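PDB 3CNH: hydrolase family protein from Deinococcus radiodurans R1, which probably acts as a phosphatase of the haloacid dehalogenase-like superfamily and holds a sodium ion beside a bound phosphate. Local coordinates for residues Leu7-Gly12 with Glu126-Phe131; Leu92-Asp97 with Ala188-Glu193; Val139-Pro144 with Ala161-Asp166; Val14-Gly19 with Phe122-Phe127; Ala145-Gly150 with Val177-Val182. All blocks are in the same frame, centred on the assembly; numbering follows the deposited sequence. Where two conformers were deposited one is given.

Interaction 1 (Leu7-Gly12 with Glu126-Phe131). With NA (sodium ion), chain C; PO4 (phosphate ion), chain D.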
# COMPACT_ATOMS: atom_id res chain seq x y z
N LEU A 7 0.39 14.59 5.56
CA LEU A 7 1.10 13.30 5.69
C LEU A 7 0.56 12.33 4.65
O LEU A 7 -0.64 12.26 4.37
CB LEU A 7 0.94 12.66 7.08
CG LEU A 7 1.59 13.36 8.27
CD1 LEU A 7 0.68 14.43 8.69
CD2 LEU A 7 1.80 12.32 9.38
N PHE A 8 1.51 11.64 4.03
CA PHE A 8 1.25 10.61 3.03
C PHE A 8 1.70 9.28 3.62
O PHE A 8 2.84 9.12 4.07
CB PHE A 8 2.04 10.90 1.76
CG PHE A 8 1.58 12.13 1.02
CD1 PHE A 8 1.99 13.39 1.42
CD2 PHE A 8 0.73 12.03 -0.06
CE1 PHE A 8 1.56 14.54 0.75
CE2 PHE A 8 0.28 13.17 -0.71
CZ PHE A 8 0.70 14.40 -0.32
N TRP A 9 0.78 8.33 3.59
CA TRP A 9 0.97 7.03 4.22
C TRP A 9 0.95 5.84 3.27
O TRP A 9 0.03 5.64 2.49
CB TRP A 9 -0.11 6.75 5.28
CG TRP A 9 -0.11 7.60 6.49
CD1 TRP A 9 -0.57 8.89 6.60
CD2 TRP A 9 0.39 7.25 7.79
NE1 TRP A 9 -0.36 9.36 7.87
CE2 TRP A 9 0.22 8.38 8.63
CE3 TRP A 9 0.99 6.11 8.31
CZ2 TRP A 9 0.59 8.36 9.97
CZ3 TRP A 9 1.34 6.10 9.63
CH2 TRP A 9 1.17 7.23 10.44
N ASP A 10 2.00 5.09 3.38
CA ASP A 10 2.08 3.73 2.82
C ASP A 10 1.04 2.95 3.64
O ASP A 10 0.77 3.28 4.83
CB ASP A 10 3.51 3.26 3.07
CG ASP A 10 3.81 1.90 2.62
OD1 ASP A 10 3.22 1.43 1.66
OD2 ASP A 10 4.78 1.32 3.25
N ILE A 11 0.44 1.94 3.03
CA ILE A 11 -0.53 1.10 3.77
C ILE A 11 0.12 -0.22 4.18
O ILE A 11 0.31 -0.51 5.34
CB ILE A 11 -1.83 0.91 3.03
CG1 ILE A 11 -2.47 2.28 2.76
CG2 ILE A 11 -2.80 0.01 3.84
CD1 ILE A 11 -3.80 2.23 2.00
N GLY A 12 0.51 -1.00 3.18
CA GLY A 12 1.16 -2.30 3.46
C GLY A 12 2.49 -2.18 4.19
O GLY A 12 3.39 -1.49 3.72
N GLU A 126 -11.52 6.73 7.48
CA GLU A 126 -11.91 7.56 8.59
C GLU A 126 -10.83 8.58 8.87
O GLU A 126 -11.10 9.67 9.35
CB GLU A 126 -12.17 6.70 9.84
CG GLU A 126 -13.37 5.81 9.60
CD GLU A 126 -13.64 4.82 10.74
OE1 GLU A 126 -13.06 4.96 11.84
OE2 GLU A 126 -14.46 3.89 10.52
N PHE A 127 -9.61 8.25 8.48
CA PHE A 127 -8.47 9.13 8.79
C PHE A 127 -7.60 9.52 7.59
O PHE A 127 -6.74 10.40 7.71
CB PHE A 127 -7.62 8.57 9.94
CG PHE A 127 -7.02 7.22 9.66
CD1 PHE A 127 -5.79 7.11 9.07
CD2 PHE A 127 -7.69 6.06 10.01
CE1 PHE A 127 -5.23 5.86 8.82
CE2 PHE A 127 -7.14 4.82 9.77
CZ PHE A 127 -5.91 4.72 9.17
N LEU A 128 -7.85 8.89 6.44
CA LEU A 128 -7.17 9.24 5.20
C LEU A 128 -8.24 9.84 4.29
O LEU A 128 -9.27 9.22 3.99
CB LEU A 128 -6.47 8.05 4.54
CG LEU A 128 -5.44 7.35 5.42
CD1 LEU A 128 -4.85 6.09 4.74
CD2 LEU A 128 -4.36 8.36 5.89
N LEU A 129 -7.92 11.02 3.77
CA LEU A 129 -8.85 11.86 2.99
C LEU A 129 -8.94 11.46 1.53
O LEU A 129 -9.91 11.74 0.86
CB LEU A 129 -8.48 13.35 3.14
CG LEU A 129 -8.36 13.84 4.59
CD1 LEU A 129 -7.81 15.24 4.54
CD2 LEU A 129 -9.70 13.74 5.34
N ALA A 130 -7.89 10.84 1.04
CA ALA A 130 -7.85 10.35 -0.33
C ALA A 130 -6.80 9.27 -0.41
O ALA A 130 -5.90 9.21 0.43
CB ALA A 130 -7.61 11.43 -1.36
N PHE A 131 -6.93 8.46 -1.43
CA PHE A 131 -6.09 7.30 -1.59
C PHE A 131 -5.38 7.35 -2.93
O PHE A 131 -5.96 7.00 -3.94
CB PHE A 131 -6.93 6.02 -1.47
CG PHE A 131 -7.45 5.79 -0.07
CD1 PHE A 131 -8.60 6.44 0.36
CD2 PHE A 131 -6.76 4.98 0.81
CE1 PHE A 131 -9.06 6.26 1.65
CE2 PHE A 131 -7.19 4.78 2.10
CZ PHE A 131 -8.33 5.46 2.55
NA NA C . 5.16 -0.88 2.41
P PO4 D . 2.00 -0.49 -0.19
O1 PO4 D . 2.51 0.56 -1.06
O2 PO4 D . 3.08 -0.91 0.81
O3 PO4 D . 0.63 -0.24 0.46
O4 PO4 D . 1.79 -1.80 -0.96
O HOH W 1 5.52 -3.18 2.28
O HOH W 2 6.55 -0.11 0.81

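Interaction 2 (Leu92-Asp97 with Ala188-Glu193)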
# COMPACT_ATOMS: atom_id res chain seq x y z
N LEU A 92 -1.75 1.77 13.37
CA LEU A 92 -3.14 2.19 13.08
C LEU A 92 -3.64 3.17 14.06
O LEU A 92 -4.24 4.19 13.73
CB LEU A 92 -4.12 1.03 13.15
CG LEU A 92 -4.25 0.31 11.84
CD1 LEU A 92 -5.02 -0.97 11.98
CD2 LEU A 92 -4.91 1.22 10.82
N ALA A 93 -3.42 2.85 15.32
CA ALA A 93 -3.89 3.69 16.40
C ALA A 93 -3.24 5.07 16.33
O ALA A 93 -3.87 6.09 16.58
CB ALA A 93 -3.63 3.04 17.78
N LEU A 94 -1.97 5.09 15.98
CA LEU A 94 -1.22 6.36 15.88
C LEU A 94 -1.82 7.21 14.76
O LEU A 94 -2.08 8.42 14.89
CB LEU A 94 0.25 6.08 15.56
CG LEU A 94 1.14 7.27 15.20
CD1 LEU A 94 1.19 8.33 16.28
CD2 LEU A 94 2.57 6.80 14.82
N ALA A 95 -2.02 6.54 13.64
CA ALA A 95 -2.55 7.23 12.44
C ALA A 95 -3.95 7.76 12.73
O ALA A 95 -4.29 8.89 12.39
CB ALA A 95 -2.54 6.33 11.22
N ARG A 96 -4.75 6.96 13.42
CA ARG A 96 -6.12 7.38 13.76
C ARG A 96 -6.09 8.63 14.63
O ARG A 96 -6.92 9.54 14.50
CB ARG A 96 -6.93 6.23 14.43
CG ARG A 96 -7.34 5.12 13.46
CD ARG A 96 -8.03 3.84 14.08
NE ARG A 96 -8.42 2.90 13.00
CZ ARG A 96 -8.65 1.60 13.13
NH1 ARG A 96 -8.46 0.98 14.28
NH2 ARG A 96 -9.00 0.87 12.06
N ASP A 97 -5.13 8.67 15.53
CA ASP A 97 -4.99 9.80 16.44
C ASP A 97 -4.59 11.05 15.67
O ASP A 97 -5.21 12.10 15.76
CB ASP A 97 -3.90 9.47 17.47
CG ASP A 97 -3.67 10.56 18.47
OD1 ASP A 97 -4.60 11.33 18.75
OD2 ASP A 97 -2.54 10.62 18.99
N ALA A 188 6.17 3.55 18.14
CA ALA A 188 6.82 4.48 19.07
C ALA A 188 7.87 5.32 18.36
O ALA A 188 7.99 6.52 18.59
CB ALA A 188 7.43 3.75 20.30
N GLN A 189 8.64 4.64 17.54
CA GLN A 189 9.69 5.29 16.76
C GLN A 189 9.08 6.30 15.78
O GLN A 189 9.51 7.46 15.66
CB GLN A 189 10.57 4.24 16.06
CG GLN A 189 11.37 4.76 14.88
CD GLN A 189 10.62 4.69 13.55
OE1 GLN A 189 9.77 3.82 13.35
NE2 GLN A 189 11.00 5.55 12.60
N LEU A 190 8.01 5.88 15.12
CA LEU A 190 7.37 6.73 14.12
C LEU A 190 6.81 7.97 14.79
O LEU A 190 6.97 9.10 14.31
CB LEU A 190 6.27 5.99 13.37
CG LEU A 190 5.55 6.74 12.25
CD1 LEU A 190 6.49 7.30 11.17
CD2 LEU A 190 4.50 5.82 11.56
N ARG A 191 6.20 7.77 15.95
CA ARG A 191 5.59 8.89 16.69
C ARG A 191 6.66 9.90 17.07
O ARG A 191 6.47 11.11 16.89
CB ARG A 191 4.80 8.46 17.95
CG ARG A 191 4.03 9.63 18.60
CD ARG A 191 3.23 9.26 19.88
NE ARG A 191 2.04 8.42 19.66
CZ ARG A 191 0.80 8.87 19.44
NH1 ARG A 191 0.56 10.17 19.35
NH2 ARG A 191 -0.21 8.02 19.28
N GLU A 192 7.80 9.40 17.52
CA GLU A 192 8.87 10.31 17.96
C GLU A 192 9.45 11.08 16.80
O GLU A 192 9.72 12.26 16.94
CB GLU A 192 10.03 9.61 18.67
CG GLU A 192 10.86 10.57 19.54
CD GLU A 192 11.30 11.88 18.84
OE1 GLU A 192 10.91 13.02 19.28
OE2 GLU A 192 12.04 11.78 17.84
N GLU A 193 9.68 10.38 15.69
CA GLU A 193 10.26 11.05 14.53
C GLU A 193 9.31 12.06 13.91
O GLU A 193 9.73 13.12 13.50
CB GLU A 193 10.78 10.08 13.48
CG GLU A 193 11.85 9.15 14.05
CD GLU A 193 12.86 8.76 12.98
OE1 GLU A 193 13.41 9.69 12.37
OE2 GLU A 193 13.11 7.55 12.77

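Interaction 3 (Val139-Pro144 with Ala161-Asp166). With NA (sodium ion), chain C; PO4 (phosphate ion), chain D.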
# COMPACT_ATOMS: atom_id res chain seq x y z
N VAL A 139 0.69 4.79 -12.00
CA VAL A 139 2.13 4.88 -11.65
C VAL A 139 2.26 4.30 -10.25
O VAL A 139 1.28 4.20 -9.53
CB VAL A 139 2.76 6.32 -11.73
CG1 VAL A 139 3.00 6.71 -13.20
CG2 VAL A 139 1.84 7.29 -11.05
N MSE A 140 3.47 3.88 -9.90
CA MSE A 140 3.72 3.20 -8.62
C MSE A 140 5.00 3.71 -7.96
O MSE A 140 5.93 4.15 -8.61
CB MSE A 140 3.84 1.68 -8.84
CG MSE A 140 5.09 1.35 -9.54
SE MSE A 140 5.37 -0.61 -9.68
CE MSE A 140 4.14 -0.84 -10.80
N LYS A 141 5.01 3.69 -6.64
CA LYS A 141 6.24 3.90 -5.92
C LYS A 141 7.17 2.81 -6.43
O LYS A 141 6.72 1.69 -6.69
CB LYS A 141 6.03 3.74 -4.41
CG LYS A 141 5.13 4.76 -3.80
CD LYS A 141 5.01 4.56 -2.27
CE LYS A 141 4.37 3.28 -1.93
NZ LYS A 141 4.01 3.12 -0.50
N PRO A 142 8.48 3.06 -6.48
CA PRO A 142 9.22 4.22 -6.01
C PRO A 142 9.48 5.27 -7.09
O PRO A 142 10.41 6.06 -7.00
CB PRO A 142 10.57 3.59 -5.61
CG PRO A 142 10.77 2.57 -6.64
CD PRO A 142 9.39 1.98 -6.90
N ASN A 143 8.67 5.23 -8.13
CA ASN A 143 8.80 6.21 -9.23
C ASN A 143 8.71 7.64 -8.70
O ASN A 143 7.75 7.98 -8.00
CB ASN A 143 7.71 5.99 -10.27
CG ASN A 143 7.91 6.80 -11.55
OD1 ASN A 143 8.68 7.77 -11.59
ND2 ASN A 143 7.19 6.41 -12.60
N PRO A 144 9.73 8.47 -8.96
CA PRO A 144 9.61 9.84 -8.48
C PRO A 144 8.28 10.50 -8.91
O PRO A 144 7.74 11.34 -8.20
CB PRO A 144 10.80 10.54 -9.14
CG PRO A 144 11.81 9.41 -9.34
CD PRO A 144 11.00 8.20 -9.64
N ALA A 161 5.30 18.43 3.26
CA ALA A 161 4.78 17.06 3.30
C ALA A 161 5.75 16.07 3.91
O ALA A 161 6.97 16.23 3.84
CB ALA A 161 4.46 16.59 1.86
N VAL A 162 5.16 15.05 4.52
CA VAL A 162 5.94 13.92 5.05
C VAL A 162 5.36 12.61 4.53
O VAL A 162 4.17 12.39 4.62
CB VAL A 162 5.92 13.84 6.59
CG1 VAL A 162 6.88 12.75 7.08
CG2 VAL A 162 6.30 15.19 7.22
N MSE A 163 6.25 11.79 3.97
CA MSE A 163 5.98 10.43 3.53
C MSE A 163 6.41 9.43 4.60
O MSE A 163 7.51 9.51 5.16
CB MSE A 163 6.77 10.10 2.26
CG MSE A 163 6.64 8.67 1.75
SE MSE A 163 4.88 8.45 0.95
CE MSE A 163 4.78 6.45 1.01
N VAL A 164 5.50 8.48 4.88
CA VAL A 164 5.74 7.40 5.83
C VAL A 164 5.69 6.07 5.06
O VAL A 164 4.64 5.72 4.50
CB VAL A 164 4.70 7.37 6.95
CG1 VAL A 164 4.96 6.19 7.88
CG2 VAL A 164 4.65 8.75 7.75
N ASP A 165 6.80 5.36 5.06
CA ASP A 165 6.90 4.07 4.30
C ASP A 165 7.80 3.14 5.06
O ASP A 165 8.67 3.58 5.78
CB ASP A 165 7.45 4.33 2.90
CG ASP A 165 7.14 3.20 1.90
OD1 ASP A 165 7.80 2.11 1.96
OD2 ASP A 165 6.29 3.46 1.03
N ASP A 166 7.64 1.83 4.86
CA ASP A 166 8.51 0.89 5.58
C ASP A 166 9.77 0.56 4.83
O ASP A 166 10.66 -0.05 5.39
CB ASP A 166 7.84 -0.41 6.04
CG ASP A 166 7.32 -1.24 4.94
OD1 ASP A 166 6.91 -0.69 3.90
OD2 ASP A 166 7.24 -2.46 5.14
NA NA C . 5.16 -0.88 2.41
P PO4 D . 2.00 -0.49 -0.19
O1 PO4 D . 2.51 0.56 -1.06
O2 PO4 D . 3.08 -0.91 0.81
O3 PO4 D . 0.63 -0.24 0.46
O4 PO4 D . 1.79 -1.80 -0.96
O HOH W 2 6.55 -0.11 0.81
O HOH W 1 5.52 -3.18 2.28

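Interaction 4 (Val14-Gly19 with Phe122-Phe127)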
# COMPACT_ATOMS: atom_id res chain seq x y z
N VAL A 14 2.82 -0.89 7.09
CA VAL A 14 2.73 0.29 7.96
C VAL A 14 1.42 0.25 8.76
O VAL A 14 1.40 -0.06 9.96
CB VAL A 14 2.90 1.58 7.16
CG1 VAL A 14 2.74 2.83 8.01
CG2 VAL A 14 4.30 1.62 6.50
N LEU A 15 0.33 0.51 8.05
CA LEU A 15 -1.01 0.51 8.67
C LEU A 15 -1.59 -0.90 8.80
O LEU A 15 -2.29 -1.25 9.75
CB LEU A 15 -1.96 1.38 7.85
CG LEU A 15 -1.62 2.88 7.85
CD1 LEU A 15 -2.46 3.62 6.81
CD2 LEU A 15 -1.76 3.46 9.26
N LEU A 16 -1.31 -1.68 7.78
CA LEU A 16 -1.76 -3.08 7.68
C LEU A 16 -0.60 -3.93 7.25
O LEU A 16 0.46 -3.42 6.87
CB LEU A 16 -2.86 -3.21 6.63
CG LEU A 16 -4.12 -2.31 6.72
CD1 LEU A 16 -5.03 -2.54 5.48
CD2 LEU A 16 -4.88 -2.51 8.02
N THR A 17 -0.82 -5.22 7.30
CA THR A 17 0.15 -6.16 6.72
C THR A 17 0.16 -5.91 5.21
O THR A 17 -0.71 -5.23 4.66
CB THR A 17 -0.25 -7.63 6.96
OG1 THR A 17 -1.58 -7.85 6.45
CG2 THR A 17 -0.19 -7.97 8.42
N ASN A 18 1.15 -6.43 4.51
CA ASN A 18 1.12 -6.39 3.05
C ASN A 18 -0.09 -7.18 2.58
O ASN A 18 -0.61 -8.00 3.31
CB ASN A 18 2.38 -6.95 2.45
CG ASN A 18 3.56 -6.05 2.70
OD1 ASN A 18 3.44 -4.84 2.55
ND2 ASN A 18 4.67 -6.61 3.14
N GLY A 19 -0.58 -6.85 1.40
CA GLY A 19 -1.78 -7.51 0.89
C GLY A 19 -1.53 -8.79 0.14
O GLY A 19 -2.31 -9.73 0.18
N PHE A 122 -10.94 -2.05 7.23
CA PHE A 122 -10.19 -1.45 8.34
C PHE A 122 -10.49 0.02 8.58
O PHE A 122 -9.83 0.68 9.38
CB PHE A 122 -8.70 -1.74 8.21
CG PHE A 122 -8.42 -3.21 8.20
CD1 PHE A 122 -8.47 -3.93 9.36
CD2 PHE A 122 -8.17 -3.87 7.02
CE1 PHE A 122 -8.26 -5.31 9.36
CE2 PHE A 122 -7.95 -5.26 6.98
CZ PHE A 122 -7.99 -5.98 8.17
N GLY A 123 -11.50 0.51 7.88
CA GLY A 123 -11.94 1.91 8.05
C GLY A 123 -10.88 2.96 7.80
O GLY A 123 -10.80 3.99 8.51
N LEU A 124 -10.06 2.72 6.79
CA LEU A 124 -8.91 3.59 6.52
C LEU A 124 -9.35 5.02 6.14
O LEU A 124 -8.65 5.99 6.37
CB LEU A 124 -7.96 3.01 5.48
CG LEU A 124 -7.40 1.61 5.81
CD1 LEU A 124 -6.43 1.14 4.71
CD2 LEU A 124 -6.75 1.57 7.21
N GLY A 125 -10.52 5.08 5.56
CA GLY A 125 -11.13 6.33 5.13
C GLY A 125 -11.56 7.23 6.25
O GLY A 125 -11.90 8.38 6.04
N GLU A 126 -11.52 6.73 7.48
CA GLU A 126 -11.91 7.56 8.59
C GLU A 126 -10.83 8.58 8.87
O GLU A 126 -11.10 9.67 9.35
CB GLU A 126 -12.17 6.70 9.84
CG GLU A 126 -13.37 5.81 9.60
CD GLU A 126 -13.64 4.82 10.74
OE1 GLU A 126 -13.06 4.96 11.84
OE2 GLU A 126 -14.46 3.89 10.52
N PHE A 127 -9.61 8.25 8.48
CA PHE A 127 -8.47 9.13 8.79
C PHE A 127 -7.60 9.52 7.59
O PHE A 127 -6.74 10.40 7.71
CB PHE A 127 -7.62 8.57 9.94
CG PHE A 127 -7.02 7.22 9.66
CD1 PHE A 127 -5.79 7.11 9.07
CD2 PHE A 127 -7.69 6.06 10.01
CE1 PHE A 127 -5.23 5.86 8.82
CE2 PHE A 127 -7.14 4.82 9.77
CZ PHE A 127 -5.91 4.72 9.17

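Interaction 5 (Ala145-Gly150 with Val177-Val182)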
# COMPACT_ATOMS: atom_id res chain seq x y z
N ALA A 145 7.79 10.10 -10.08
CA ALA A 145 6.53 10.68 -10.60
C ALA A 145 5.34 10.42 -9.66
O ALA A 145 4.39 11.20 -9.61
CB ALA A 145 6.21 10.14 -12.00
N MSE A 146 5.37 9.30 -8.95
CA MSE A 146 4.24 8.98 -8.03
C MSE A 146 4.20 9.99 -6.89
O MSE A 146 3.14 10.48 -6.49
CB MSE A 146 4.41 7.59 -7.47
CG MSE A 146 3.48 7.18 -6.43
SE MSE A 146 1.62 7.18 -7.08
CE MSE A 146 0.95 5.56 -6.12
N TYR A 147 5.37 10.27 -6.36
CA TYR A 147 5.47 11.21 -5.23
C TYR A 147 5.01 12.60 -5.68
O TYR A 147 4.24 13.29 -4.99
CB TYR A 147 6.90 11.23 -4.63
CG TYR A 147 7.28 9.92 -4.04
CD1 TYR A 147 6.76 9.50 -2.83
CD2 TYR A 147 8.07 9.00 -4.76
CE1 TYR A 147 7.07 8.25 -2.31
CE2 TYR A 147 8.38 7.76 -4.23
CZ TYR A 147 7.89 7.39 -3.02
OH TYR A 147 8.21 6.14 -2.54
N ARG A 148 5.49 13.00 -6.84
CA ARG A 148 5.15 14.31 -7.40
C ARG A 148 3.64 14.41 -7.66
O ARG A 148 3.02 15.43 -7.44
CB ARG A 148 5.97 14.63 -8.66
CG ARG A 148 7.48 14.73 -8.35
CD ARG A 148 8.33 15.33 -9.47
NE ARG A 148 9.60 15.81 -8.91
CZ ARG A 148 10.76 15.19 -9.08
NH1 ARG A 148 10.85 14.13 -9.85
NH2 ARG A 148 11.85 15.68 -8.51
N LEU A 149 3.07 13.31 -8.11
CA LEU A 149 1.62 13.28 -8.41
C LEU A 149 0.82 13.46 -7.12
O LEU A 149 -0.15 14.22 -7.03
CB LEU A 149 1.26 11.99 -9.12
CG LEU A 149 -0.19 11.85 -9.55
CD1 LEU A 149 -0.75 13.09 -10.30
CD2 LEU A 149 -0.31 10.53 -10.37
N GLY A 150 1.29 12.82 -6.07
CA GLY A 150 0.60 12.90 -4.78
C GLY A 150 0.59 14.34 -4.27
O GLY A 150 -0.42 14.87 -3.81
N VAL A 177 12.54 14.06 -4.14
CA VAL A 177 11.61 15.04 -4.78
C VAL A 177 11.36 16.24 -3.88
O VAL A 177 10.63 17.17 -4.21
CB VAL A 177 10.28 14.44 -5.29
CG1 VAL A 177 10.57 13.21 -6.23
CG2 VAL A 177 9.32 14.10 -4.15
N GLY A 178 12.01 16.20 -2.72
CA GLY A 178 11.94 17.30 -1.76
C GLY A 178 11.06 17.14 -0.54
O GLY A 178 10.91 18.06 0.26
N MSE A 179 10.43 15.99 -0.43
CA MSE A 179 9.54 15.70 0.71
C MSE A 179 10.33 15.32 1.94
O MSE A 179 11.47 14.86 1.86
CB MSE A 179 8.58 14.51 0.40
CG MSE A 179 7.59 14.80 -0.70
SE MSE A 179 6.66 13.19 -1.14
CE MSE A 179 5.40 13.13 0.23
N HIS A 180 9.72 15.55 3.10
CA HIS A 180 10.23 14.91 4.29
C HIS A 180 9.76 13.47 4.23
O HIS A 180 8.80 13.13 3.55
CB HIS A 180 9.69 15.55 5.54
CG HIS A 180 10.13 16.96 5.70
ND1 HIS A 180 11.40 17.29 6.10
CD2 HIS A 180 9.47 18.13 5.52
CE1 HIS A 180 11.51 18.61 6.15
NE2 HIS A 180 10.36 19.14 5.79
N ALA A 181 10.48 12.60 4.93
CA ALA A 181 10.09 11.19 4.97
C ALA A 181 10.66 10.54 6.22
O ALA A 181 11.69 10.95 6.74
CB ALA A 181 10.57 10.44 3.71
N VAL A 182 9.88 9.61 6.73
CA VAL A 182 10.28 8.77 7.85
C VAL A 182 10.03 7.31 7.54
O VAL A 182 8.96 6.96 7.06
CB VAL A 182 9.46 9.07 9.12
CG1 VAL A 182 9.94 8.18 10.26
CG2 VAL A 182 9.61 10.57 9.50
O HOH W 3 9.50 17.89 -6.56

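Interaction 1 (Leu7-Gly12 with Glu126-Phe131)
Trp9 and Ile11 meet Leu128 and Phe131 in a small, buried, wholly apolar contact that joins the end of the central strand 6-9 to the loop leading into strand 131-133 and to the first residue of that strand. Strand 103-108 lies between these two strands in the sheet, so the side chains meet across it. The indole of Trp9 is approached obliquely at its five-membered ring, where CD1 lies 3.9 Å from Leu128 CD2, and the two side chains cross at about a right angle. Two residues on, Ile11 reaches out with a fully extended arm (chi2 180°), which carries CD1 to the edge of the Phe131 ring, 4.2 Å from its CD2. Helix 89-98 packs on Trp9 through Val91 and Ala95.

Beyond this hydrophobic footing the chain changes character. Gly12 N gives phosphate O3 a nearly straight hydrogen bond of 2.8 Å, and Ile11 N adds a weak one to the same oxygen. Asp10 OD2 binds the sodium ion at 2.4 Å, while the carbonyl Gly12 O binds it at 2.3 Å. Phosphate O2, two waters and Asp166 complete six ligands. The phosphate probably came from the crystallisation liquor. An aspartate just past the first core strand, beside a metal and a phosphate, is as expected for the first sequence motif of the Rossmann-like haloacid dehalogenase fold.

Interaction 2 (Leu92-Asp97 with Ala188-Glu193)
Leu94 and Asp97 of one helix engage Leu190 and Arg191 of another by two kinds of interaction, one apolar and one ionic. The segments 92-97 and 188-193 run in nearly the same direction, 29° apart, with axes 10.5 Å from each other at closest approach.

The apolar part centres on Leu94. With CG anti to the backbone N (chi1 170°), the Leu94 methyls point at the second helix. CD2 rests against Leu190 CD2 at 3.9 Å. CD1 lies over the middle of one face of the Arg191 guanidinium; Arg191 was modelled in two conformers, and the closeness of this one is doubtful.

The ionic part uses the edge of that same guanidinium. Arg191 bends at chi3, and in this conformer its NH1 donates a nearly straight hydrogen bond to Asp97 OD2 at 3.2 Å. The oxygen lies in the guanidinium plane, although the carboxylate itself is turned 41° from it. Asp97 OD1 also forms a salt bridge with Arg101. With an alanine here, both arginines would probably lose their shared negative partner, and the end of Arg191 would be freer to turn.

Both helices cover one face of the sheet: Ala95 and Leu190 each touch Trp9 of strand 6-9, and Leu190 also packs on Val182 of strand 180-183.

Interaction 3 (Val139-Pro144 with Ala161-Asp166)
Lys141 and Asp165 form the salt bridge that carries this buried contact: NZ donates to OD2 at 2.8 Å, reaching the oxygen nearly in line with its C-O bond. The same ammonium group donates to phosphate O1 at 3.0 Å. Selenomethionine Met163 meets the lysine tip to tip, its methyl CE 3.7 Å from Lys141 NZ. Next to them, Asp166 OD1 binds the sodium ion at 2.3 Å. One water on that ion donates to Asp165 OD1 at 2.8 Å, which ties the second oxygen of this carboxylate to the metal shell.

The next shell fixes these groups. A bend at chi3 (-64°) turns the end of Lys141 toward the phosphate, and NZ has further partners in Asp10 OD1 and Leu107 O. Asp165 OD1 accepts a bond from Arg167 N. Lys141 precedes a cis peptide to Pro142, and its carbonyl is held by Asn109.

A loop lysine and paired aspartates at the end of a core strand match motifs III and IV of the haloacid dehalogenase superfamily. Lysine and sodium both touch the phosphate, by O1 and O2 respectively, consistent with a pocket that gathers positive charge around a phosphoryl group.

Interaction 4 (Val14-Gly19 with Phe122-Phe127)
Leu16 and Leu15 pack against Phe122, Leu124 and Phe127 where the loop following the first core strand of the haloacid dehalogenase fold meets the turn after helix 112-122. In this superfamily the squiggle and flap follow that strand, and segment 14-19 probably belongs to this region. The helix ends in a Schellman motif at Gly123, whose phi is positive.

Leu16 meets two residues of the turn. Its CB leads toward them, and CG, beside the backbone N (chi1 -54°), splits into two methyls that both reach Phe122, one of them also Leu124. CD2 sits over one face of the Phe122 ring in a CH-pi contact, 3.9 Å from the ring centroid and off-centre toward CG. Leu16 CD1 lies on the same face, beyond the rim, 3.7 Å from Phe122 CD2, and meets Leu124 CD1 tip to tip at 4.0 Å. If an alanine stood here, both methyls would be gone, which would probably leave a gap between Phe122 and Leu124.

Leu15 works alongside, its CD1 approaching the edge of Phe127 at CE1, 4.1 Å away. One face of that ring has a polar neighbour from its own turn: the carbonyl oxygen Leu124 O stands 3.7 Å above its centre.

Interaction 5 (Ala145-Gly150 with Val177-Val182)
Val177 wedges its two methyls between Tyr147 and Arg148, the residues of helix 144-154 that lose most surface to this contact. Its CG1 lies over the centre of one face of the Arg148 guanidinium, 3.5 Å from CZ. Arg148 gets there with a chain extended from CG to NE, which lays its flat end across the valine. The residue was modelled in two conformers, and this account holds for one of them. A water at the guanidinium edge, in its plane, completes the pairing: it accepts from Arg148 NE at 3.1 Å and donates to Val177 O at 2.7 Å. One edge of the charged group thus meets water while a face rests on hydrocarbon, in this conformer.

Val177 CG2 turns inward instead and packs against Tyr147 CB at 3.8 Å. Tyr147 CB is also 4.0 Å from Met179 SE, the selenium of a selenomethionine. Met179 SE also lies 5.2 Å from the centroid of the Tyr147 ring, in an oblique Met-aromatic contact, the two side chains crossing at about a right angle. Between Val177 and Met179 the chain turns at Gly178, where a Schellman motif with phi of 103° ends helix 168-176; a side chain there would collide with the carbonyl oxygen of Val177.

Tyr147 also packs on Ala173 and Ala174 of helix 168-176 and on Met163 of strand 161-165. Helix 144-154 is thereby seated against the beta-alpha-beta unit formed by strand 161-165, helix 168-176 and strand 180-183, the last an outermost strand of the sheet.

Overall arrangement
Depth alone does not set the chemistry of the five contacts. Interactions 1, 3 and 4 are buried, whereas interactions 2 and 5 are partly buried, each with an arginine face laid on an aliphatic side chain. Interactions 1 and 3 belong to neighbouring strands 6-9 and 161-165 and meet at the sodium ion and phosphate, with Asp10 and Lys141 joined by a salt bridge. Interaction 4 overlaps interaction 1 at Glu126 and Phe127; both are apolar across their segments, but only interaction 1 of these two binds ions. Trp9 links interaction 1 to interaction 2 through Ala95 and Leu190, while Phe8 touches Met179. Ion binding gathers at strand ends, while the outer contacts mix apolar packing with an arginine's charge.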